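Long-range contact in L-lysine 6-oxidase (PDB 3WEU), which oxidises the epsilon-amino group of free L-lysine with a cysteine tryptophylquinone cofactor, releasing antibacterial hydrogen peroxide and ammonium: residues Ala12-Leu24 against Arg186-Gly200. Residues are numbered along the deposited sequence; the frame is centred on the assembly and turned at random. Where two conformers were deposited one is given.
Sequences ARLGNANTDNFVL and RTDSQGRLIVLGGYG. With EDO (1,2-ethanediol), chain L.
Phe22 packs against Leu196 and Arg186. It meets Leu196 over one face and the Arg186 chain obliquely at its outer end. Phe22 CB touches Leu196 CD2 at 3.6 Å. Its CG is near both methyls of Leu196. The centre of the ring has Leu196 CD1 over one face, 3.9 Å from the centroid, a CH-pi contact. At the far end, CE2 and CZ of Phe22 meet the Arg186 side chain, and Phe22 CE2 is 3.6 Å from Arg186 NE. The ring and guanidinium planes are 43° apart, so this is no flat stack. With chi1 at 53°, CG of Phe22 stands between its backbone N and carbonyl carbon, and the ring is carried over Leu196.

The extended Arg186 chain runs past the ring to Asp20. Arg186 NH2 makes a salt bridge to Asp20 OD1 at 3.1 Å, though the hydrogen bond in it is weak. A water bridges Arg186 NE and the carbonyl of Thr19. Beyond Phe22, Leu24 CD2 packs on Ile194 CD1.

Tyr199 brings its OH within 2.8 Å of Thr19 OG1, which lies at the ring edge. Glu152 also hydrogen-bonds this hydroxyl. In the neighbouring backbone, Gly15 N donates to Gly198 O, a bond of 3.2 Å, and the CA-H groups of Leu14 and Tyr199 point at Gly198 O and Gly15 O. Leu14 CD2 presses tightly on Gly198 CA at 3.4 Å. A second water links Arg13 O to Gly197 N.

Strands 22-24 and 193-196 both pair with strand 58-66. Their facing side chains, together with the glycine-rich segment 197-200 against 14-16, pack the loop that follows strand 4-13 against the end of strand 193-196, in the mixed beta-sheet of the LodA N-terminal region.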
ATOM      1  N   ALA A  12      15.309 -33.246   0.817  1.00 14.52           N
ATOM      2  CA  ALA A  12      16.368 -32.310   0.526  1.00 16.04           C
ATOM      3  C   ALA A  12      15.918 -30.958   1.049  1.00 16.45           C
ATOM      4  O   ALA A  12      14.699 -30.727   1.282  1.00 14.99           O
ATOM      5  CB  ALA A  12      16.600 -32.214  -0.976  1.00 18.51           C
ATOM      6  N   ARG A  13      16.867 -30.037   1.181  0.50 16.51           N
ATOM      7  CA  ARG A  13      16.521 -28.724   1.646  0.50 17.03           C
ATOM      8  C   ARG A  13      17.156 -27.641   0.824  0.50 16.46           C
ATOM      9  O   ARG A  13      18.314 -27.734   0.404  0.50 16.62           O
ATOM     10  CB  ARG A  13      16.837 -28.579   3.125  0.50 19.04           C
ATOM     11  CG  ARG A  13      16.188 -29.691   3.920  0.50 21.09           C
ATOM     12  CD  ARG A  13      16.222 -29.506   5.422  0.50 23.24           C
ATOM     13  NE  ARG A  13      14.904 -29.038   5.750  0.50 27.70           N
ATOM     14  CZ  ARG A  13      13.902 -29.783   6.196  0.50 28.22           C
ATOM     15  NH1 ARG A  13      14.052 -31.067   6.468  0.50 27.62           N
ATOM     16  NH2 ARG A  13      12.744 -29.195   6.383  0.50 28.42           N
ATOM     17  N   LEU A  14      16.377 -26.604   0.614  1.00 14.81           N
ATOM     18  CA  LEU A  14      16.777 -25.476  -0.187  1.00 15.27           C
ATOM     19  C   LEU A  14      18.054 -24.826   0.317  1.00 16.81           C
ATOM     20  O   LEU A  14      18.308 -24.769   1.531  1.00 15.85           O
ATOM     21  CB  LEU A  14      15.675 -24.388  -0.106  1.00 16.53           C
ATOM     22  CG  LEU A  14      14.304 -24.713  -0.609  1.00 15.86           C
ATOM     23  CD1 LEU A  14      13.430 -23.495  -0.391  1.00 17.16           C
ATOM     24  CD2 LEU A  14      14.370 -25.136  -2.100  1.00 17.94           C
ATOM     25  N   GLY A  15      18.819 -24.275  -0.611  1.00 15.21           N
ATOM     26  CA  GLY A  15      20.012 -23.525  -0.280  1.00 15.84           C
ATOM     27  C   GLY A  15      20.400 -22.582  -1.416  1.00 15.89           C
ATOM     28  O   GLY A  15      20.406 -22.965  -2.604  1.00 17.19           O
ATOM     29  N   ASN A  16      20.853 -21.409  -1.044  1.00 16.95           N
ATOM     30  CA  ASN A  16      21.246 -20.389  -2.002  1.00 16.47           C
ATOM     31  C   ASN A  16      22.751 -20.197  -2.189  1.00 17.56           C
ATOM     32  O   ASN A  16      23.192 -19.240  -2.827  1.00 18.40           O
ATOM     33  CB  ASN A  16      20.496 -19.074  -1.723  1.00 16.99           C
ATOM     34  CG  ASN A  16      20.807 -18.459  -0.396  1.00 18.15           C
ATOM     35  OD1 ASN A  16      21.312 -19.103   0.499  1.00 19.47           O
ATOM     36  ND2 ASN A  16      20.448 -17.175  -0.240  1.00 18.81           N
ATOM     37  N   ALA A  17      23.549 -21.072  -1.621  1.00 18.69           N
ATOM     38  CA  ALA A  17      25.005 -20.985  -1.823  1.00 18.63           C
ATOM     39  C   ALA A  17      25.315 -21.454  -3.256  1.00 20.72           C
ATOM     40  O   ALA A  17      24.401 -21.733  -4.055  1.00 18.13           O
ATOM     41  CB  ALA A  17      25.758 -21.844  -0.818  1.00 19.98           C
ATOM     42  N   ASN A  18      26.598 -21.637  -3.555  1.00 21.55           N
ATOM     43  CA  ASN A  18      26.958 -22.089  -4.914  1.00 21.82           C
ATOM     44  C   ASN A  18      26.376 -23.479  -5.155  1.00 19.34           C
ATOM     45  O   ASN A  18      26.277 -24.337  -4.232  1.00 18.28           O
ATOM     46  CB  ASN A  18      28.466 -22.106  -5.069  1.00 23.91           C
ATOM     47  CG  ASN A  18      28.905 -22.581  -6.453  1.00 29.12           C
ATOM     48  OD1 ASN A  18      28.962 -23.771  -6.773  1.00 28.26           O
ATOM     49  ND2 ASN A  18      29.220 -21.619  -7.283  1.00 33.79           N
ATOM     50  N   THR A  19      25.970 -23.731  -6.384  1.00 18.39           N
ATOM     51  CA  THR A  19      25.369 -25.024  -6.762  1.00 19.55           C
ATOM     52  C   THR A  19      26.183 -26.273  -6.391  1.00 18.53           C
ATOM     53  O   THR A  19      25.642 -27.386  -6.062  1.00 17.37           O
ATOM     54  CB  THR A  19      24.989 -24.990  -8.293  1.00 21.21           C
ATOM     55  OG1 THR A  19      24.217 -26.152  -8.642  1.00 20.99           O
ATOM     56  CG2 THR A  19      26.281 -24.921  -9.146  1.00 24.17           C
ATOM     57  N   ASP A  20      27.501 -26.129  -6.416  1.00 19.43           N
ATOM     58  CA  ASP A  20      28.411 -27.227  -6.145  1.00 22.86           C
ATOM     59  C   ASP A  20      28.751 -27.395  -4.655  1.00 21.74           C
ATOM     60  O   ASP A  20      29.536 -28.250  -4.294  1.00 21.31           O
ATOM     61  CB  ASP A  20      29.733 -27.012  -6.926  1.00 26.21           C
ATOM     62  CG  ASP A  20      29.536 -27.231  -8.421  1.00 31.41           C
ATOM     63  OD1 ASP A  20      28.533 -27.858  -8.822  1.00 32.04           O
ATOM     64  OD2 ASP A  20      30.367 -26.723  -9.193  1.00 37.18           O
ATOM     65  N   ASN A  21      28.207 -26.518  -3.806  1.00 20.36           N
ATOM     66  CA  ASN A  21      28.557 -26.489  -2.372  1.00 19.53           C
ATOM     67  C   ASN A  21      27.357 -26.983  -1.536  1.00 18.91           C
ATOM     68  O   ASN A  21      26.404 -26.214  -1.263  1.00 18.91           O
ATOM     69  CB  ASN A  21      28.959 -25.075  -1.954  1.00 20.26           C
ATOM     70  CG  ASN A  21      29.484 -24.984  -0.537  1.00 19.87           C
ATOM     71  OD1 ASN A  21      29.647 -25.986   0.145  1.00 20.90           O
ATOM     72  ND2 ASN A  21      29.792 -23.783  -0.097  1.00 20.57           N
ATOM     73  N   PHE A  22      27.421 -28.234  -1.109  1.00 17.19           N
ATOM     74  CA  PHE A  22      26.263 -28.861  -0.461  1.00 16.39           C
ATOM     75  C   PHE A  22      26.710 -29.840   0.614  1.00 17.51           C
ATOM     76  O   PHE A  22      27.853 -30.302   0.623  1.00 16.64           O
ATOM     77  CB  PHE A  22      25.340 -29.579  -1.456  1.00 16.59           C
ATOM     78  CG  PHE A  22      26.036 -30.554  -2.344  1.00 17.38           C
ATOM     79  CD1 PHE A  22      26.137 -31.894  -2.003  1.00 20.01           C
ATOM     80  CD2 PHE A  22      26.585 -30.127  -3.530  1.00 18.18           C
ATOM     81  CE1 PHE A  22      26.811 -32.809  -2.798  1.00 20.03           C
ATOM     82  CE2 PHE A  22      27.271 -31.051  -4.367  1.00 19.47           C
ATOM     83  CZ  PHE A  22      27.395 -32.370  -3.982  1.00 18.56           C
ATOM     84  N   VAL A  23      25.753 -30.197   1.473  1.00 15.88           N
ATOM     85  CA  VAL A  23      25.920 -31.232   2.413  1.00 16.03           C
ATOM     86  C   VAL A  23      25.005 -32.400   2.036  1.00 17.62           C
ATOM     87  O   VAL A  23      24.074 -32.245   1.247  1.00 16.19           O
ATOM     88  CB  VAL A  23      25.663 -30.705   3.864  1.00 16.60           C
ATOM     89  CG1 VAL A  23      26.693 -29.642   4.225  1.00 18.95           C
ATOM     90  CG2 VAL A  23      24.307 -30.066   4.049  1.00 15.57           C
ATOM     91  N   LEU A  24      25.284 -33.559   2.621  1.00 16.68           N
ATOM     92  CA  LEU A  24      24.457 -34.707   2.473  1.00 17.22           C
ATOM     93  C   LEU A  24      23.536 -34.911   3.693  1.00 16.85           C
ATOM     94  O   LEU A  24      23.637 -34.283   4.768  1.00 15.16           O
ATOM     95  CB  LEU A  24      25.330 -35.958   2.295  1.00 16.44           C
ATOM     96  CG  LEU A  24      26.219 -35.880   1.038  1.00 17.44           C
ATOM     97  CD1 LEU A  24      27.004 -37.132   0.909  1.00 17.95           C
ATOM     98  CD2 LEU A  24      25.400 -35.619  -0.229  1.00 17.64           C
ATOM     99  N   ARG A 186      22.638 -35.792  -9.012  1.00 17.37           N
ATOM    100  CA  ARG A 186      23.990 -36.288  -9.140  1.00 17.99           C
ATOM    101  C   ARG A 186      24.022 -37.786  -8.888  1.00 16.74           C
ATOM    102  O   ARG A 186      23.069 -38.353  -8.336  1.00 19.98           O
ATOM    103  CB  ARG A 186      24.892 -35.615  -8.137  1.00 17.59           C
ATOM    104  CG  ARG A 186      25.288 -34.232  -8.500  1.00 20.20           C
ATOM    105  CD  ARG A 186      26.066 -33.594  -7.354  1.00 20.43           C
ATOM    106  NE  ARG A 186      26.712 -32.323  -7.737  1.00 21.47           N
ATOM    107  CZ  ARG A 186      27.984 -32.170  -8.126  1.00 20.77           C
ATOM    108  NH1 ARG A 186      28.795 -33.183  -8.317  1.00 20.94           N
ATOM    109  NH2 ARG A 186      28.431 -30.970  -8.408  1.00 20.84           N
ATOM    110  N   THR A 187      25.155 -38.394  -9.191  1.00 17.37           N
ATOM    111  CA  THR A 187      25.512 -39.677  -8.679  1.00 16.34           C
ATOM    112  C   THR A 187      26.847 -39.538  -8.007  1.00 17.36           C
ATOM    113  O   THR A 187      27.619 -38.643  -8.341  1.00 20.42           O
ATOM    114  CB  THR A 187      25.645 -40.794  -9.707  1.00 18.38           C
ATOM    115  OG1 THR A 187      26.592 -40.393 -10.710  1.00 19.71           O
ATOM    116  CG2 THR A 187      24.225 -41.165 -10.305  1.00 18.32           C
ATOM    117  N   ASP A 188      27.105 -40.448  -7.087  1.00 17.83           N
ATOM    118  CA  ASP A 188      28.363 -40.493  -6.333  1.00 18.42           C
ATOM    119  C   ASP A 188      29.277 -41.414  -7.144  1.00 19.06           C
ATOM    120  O   ASP A 188      28.951 -41.765  -8.318  1.00 19.49           O
ATOM    121  CB  ASP A 188      28.194 -40.922  -4.865  1.00 18.53           C
ATOM    122  CG  ASP A 188      27.900 -42.383  -4.667  1.00 19.15           C
ATOM    123  OD1 ASP A 188      27.724 -43.150  -5.651  1.00 21.28           O
ATOM    124  OD2 ASP A 188      27.791 -42.797  -3.481  1.00 20.04           O
ATOM    125  N   SER A 189      30.438 -41.719  -6.590  1.00 20.85           N
ATOM    126  CA  SER A 189      31.433 -42.491  -7.309  1.00 20.51           C
ATOM    127  C   SER A 189      31.014 -43.929  -7.614  1.00 22.97           C
ATOM    128  O   SER A 189      31.662 -44.599  -8.406  1.00 20.35           O
ATOM    129  CB  SER A 189      32.797 -42.435  -6.608  1.00 21.88           C
ATOM    130  OG  SER A 189      32.746 -43.159  -5.441  1.00 19.56           O
ATOM    131  N   GLN A 190      29.958 -44.431  -6.981  1.00 21.07           N
ATOM    132  CA  GLN A 190      29.460 -45.788  -7.195  1.00 19.51           C
ATOM    133  C   GLN A 190      28.068 -45.843  -7.786  1.00 19.44           C
ATOM    134  O   GLN A 190      27.440 -46.925  -7.837  1.00 19.88           O
ATOM    135  CB  GLN A 190      29.481 -46.570  -5.882  1.00 23.19           C
ATOM    136  CG  GLN A 190      30.900 -46.822  -5.369  1.00 23.34           C
ATOM    137  CD  GLN A 190      30.953 -47.478  -4.015  1.00 25.16           C
ATOM    138  OE1 GLN A 190      30.669 -46.877  -2.977  1.00 26.23           O
ATOM    139  NE2 GLN A 190      31.342 -48.752  -4.008  1.00 28.18           N
ATOM    140  N   GLY A 191      27.579 -44.726  -8.264  1.00 18.14           N
ATOM    141  CA  GLY A 191      26.300 -44.733  -8.973  1.00 18.49           C
ATOM    142  C   GLY A 191      25.075 -44.453  -8.120  1.00 19.40           C
ATOM    143  O   GLY A 191      23.942 -44.469  -8.671  1.00 18.91           O
ATOM    144  N   ARG A 192      25.256 -44.138  -6.824  1.00 19.15           N
ATOM    145  CA  ARG A 192      24.116 -43.816  -5.984  1.00 17.62           C
ATOM    146  C   ARG A 192      23.585 -42.482  -6.386  1.00 17.10           C
ATOM    147  O   ARG A 192      24.344 -41.573  -6.800  1.00 15.69           O
ATOM    148  CB  ARG A 192      24.489 -43.754  -4.459  1.00 19.65           C
ATOM    149  CG  ARG A 192      25.041 -45.047  -3.877  1.00 18.43           C
ATOM    150  CD  ARG A 192      25.512 -44.849  -2.419  1.00 19.66           C
ATOM    151  NE  ARG A 192      26.105 -46.052  -1.922  1.00 20.34           N
ATOM    152  CZ  ARG A 192      27.399 -46.313  -2.023  1.00 21.78           C
ATOM    153  NH1 ARG A 192      28.237 -45.391  -2.466  1.00 20.69           N
ATOM    154  NH2 ARG A 192      27.840 -47.462  -1.552  1.00 21.66           N
ATOM    155  N   LEU A 193      22.272 -42.312  -6.219  1.00 16.96           N
ATOM    156  CA  LEU A 193      21.638 -41.033  -6.523  1.00 16.39           C
ATOM    157  C   LEU A 193      21.744 -40.018  -5.389  1.00 16.73           C
ATOM    158  O   LEU A 193      21.589 -40.385  -4.216  1.00 17.35           O
ATOM    159  CB  LEU A 193      20.171 -41.292  -6.813  1.00 16.83           C
ATOM    160  CG  LEU A 193      19.276 -40.064  -6.952  1.00 16.75           C
ATOM    161  CD1 LEU A 193      19.619 -39.262  -8.161  1.00 17.25           C
ATOM    162  CD2 LEU A 193      17.760 -40.431  -7.034  1.00 19.02           C
ATOM    163  N   ILE A 194      21.984 -38.781  -5.726  1.00 15.39           N
ATOM    164  CA  ILE A 194      21.871 -37.648  -4.801  1.00 17.98           C
ATOM    165  C   ILE A 194      20.954 -36.669  -5.407  1.00 17.97           C
ATOM    166  O   ILE A 194      21.181 -36.200  -6.527  1.00 16.43           O
ATOM    167  CB  ILE A 194      23.264 -36.972  -4.541  1.00 17.03           C
ATOM    168  CG1 ILE A 194      24.137 -37.932  -3.790  1.00 17.66           C
ATOM    169  CG2 ILE A 194      23.123 -35.657  -3.755  1.00 18.12           C
ATOM    170  CD1 ILE A 194      25.637 -37.636  -3.838  1.00 18.90           C
ATOM    171  N   VAL A 195      19.868 -36.345  -4.718  1.00 16.42           N
ATOM    172  CA  VAL A 195      19.010 -35.297  -5.198  1.00 15.58           C
ATOM    173  C   VAL A 195      19.149 -34.043  -4.381  1.00 15.87           C
ATOM    174  O   VAL A 195      19.090 -34.093  -3.167  1.00 15.62           O
ATOM    175  CB  VAL A 195      17.536 -35.712  -5.120  1.00 18.11           C
ATOM    176  CG1 VAL A 195      16.639 -34.594  -5.680  1.00 18.02           C
ATOM    177  CG2 VAL A 195      17.317 -37.046  -5.821  1.00 18.58           C
ATOM    178  N   LEU A 196      19.406 -32.938  -5.051  1.00 14.04           N
ATOM    179  CA  LEU A 196      19.472 -31.650  -4.471  1.00 15.77           C
ATOM    180  C   LEU A 196      18.305 -30.883  -5.049  1.00 17.32           C
ATOM    181  O   LEU A 196      17.973 -31.027  -6.259  1.00 18.33           O
ATOM    182  CB  LEU A 196      20.796 -30.997  -4.827  1.00 15.85           C
ATOM    183  CG  LEU A 196      22.040 -31.660  -4.241  1.00 16.09           C
ATOM    184  CD1 LEU A 196      23.266 -31.495  -5.091  1.00 17.05           C
ATOM    185  CD2 LEU A 196      22.370 -31.002  -2.933  1.00 17.49           C
ATOM    186  N   GLY A 197      17.665 -30.085  -4.206  1.00 17.58           N
ATOM    187  CA  GLY A 197      16.467 -29.338  -4.556  1.00 17.21           C
ATOM    188  C   GLY A 197      16.776 -27.911  -4.919  1.00 17.41           C
ATOM    189  O   GLY A 197      17.872 -27.580  -5.318  1.00 16.91           O
ATOM    190  N   GLY A 198      15.787 -27.063  -4.729  1.00 17.34           N
ATOM    191  CA  GLY A 198      15.855 -25.647  -5.069  1.00 17.29           C
ATOM    192  C   GLY A 198      16.876 -24.802  -4.349  1.00 17.95           C
ATOM    193  O   GLY A 198      17.589 -25.226  -3.383  1.00 17.51           O
ATOM    194  N   TYR A 199      16.895 -23.570  -4.821  1.00 17.84           N
ATOM    195  CA  TYR A 199      17.830 -22.590  -4.442  1.00 19.14           C
ATOM    196  C   TYR A 199      17.264 -21.496  -3.541  1.00 19.61           C
ATOM    197  O   TYR A 199      18.027 -20.616  -3.124  1.00 20.09           O
ATOM    198  CB  TYR A 199      18.425 -21.977  -5.693  1.00 21.44           C
ATOM    199  CG  TYR A 199      19.221 -22.932  -6.509  1.00 21.46           C
ATOM    200  CD1 TYR A 199      18.626 -23.642  -7.579  1.00 22.06           C
ATOM    201  CD2 TYR A 199      20.536 -23.247  -6.153  1.00 22.55           C
ATOM    202  CE1 TYR A 199      19.376 -24.553  -8.324  1.00 21.98           C
ATOM    203  CE2 TYR A 199      21.279 -24.177  -6.870  1.00 23.38           C
ATOM    204  CZ  TYR A 199      20.707 -24.826  -7.949  1.00 23.72           C
ATOM    205  OH  TYR A 199      21.455 -25.697  -8.673  1.00 22.22           O
ATOM    206  N   GLY A 200      15.981 -21.592  -3.217  1.00 18.78           N
ATOM    207  CA  GLY A 200      15.281 -20.608  -2.437  1.00 18.99           C
ATOM    208  C   GLY A 200      14.586 -19.493  -3.215  1.00 20.11           C
ATOM    209  O   GLY A 200      14.126 -18.493  -2.627  1.00 23.65           O
TER
HETATM  210  C1  EDO L 810      33.047 -21.977   1.390  1.00 32.99           C
HETATM  211  O1  EDO L 810      32.524 -20.671   1.362  1.00 32.31           O
HETATM  212  C2  EDO L 810      32.591 -22.598   2.653  1.00 32.59           C
HETATM  213  O2  EDO L 810      31.432 -23.404   2.329  1.00 27.26           O
HETATM  214  O   HOH W   1      18.962 -29.546  -1.673  1.00 31.46           O
HETATM  215  O   HOH W   2      25.706 -29.606  -7.630  1.00 20.55           O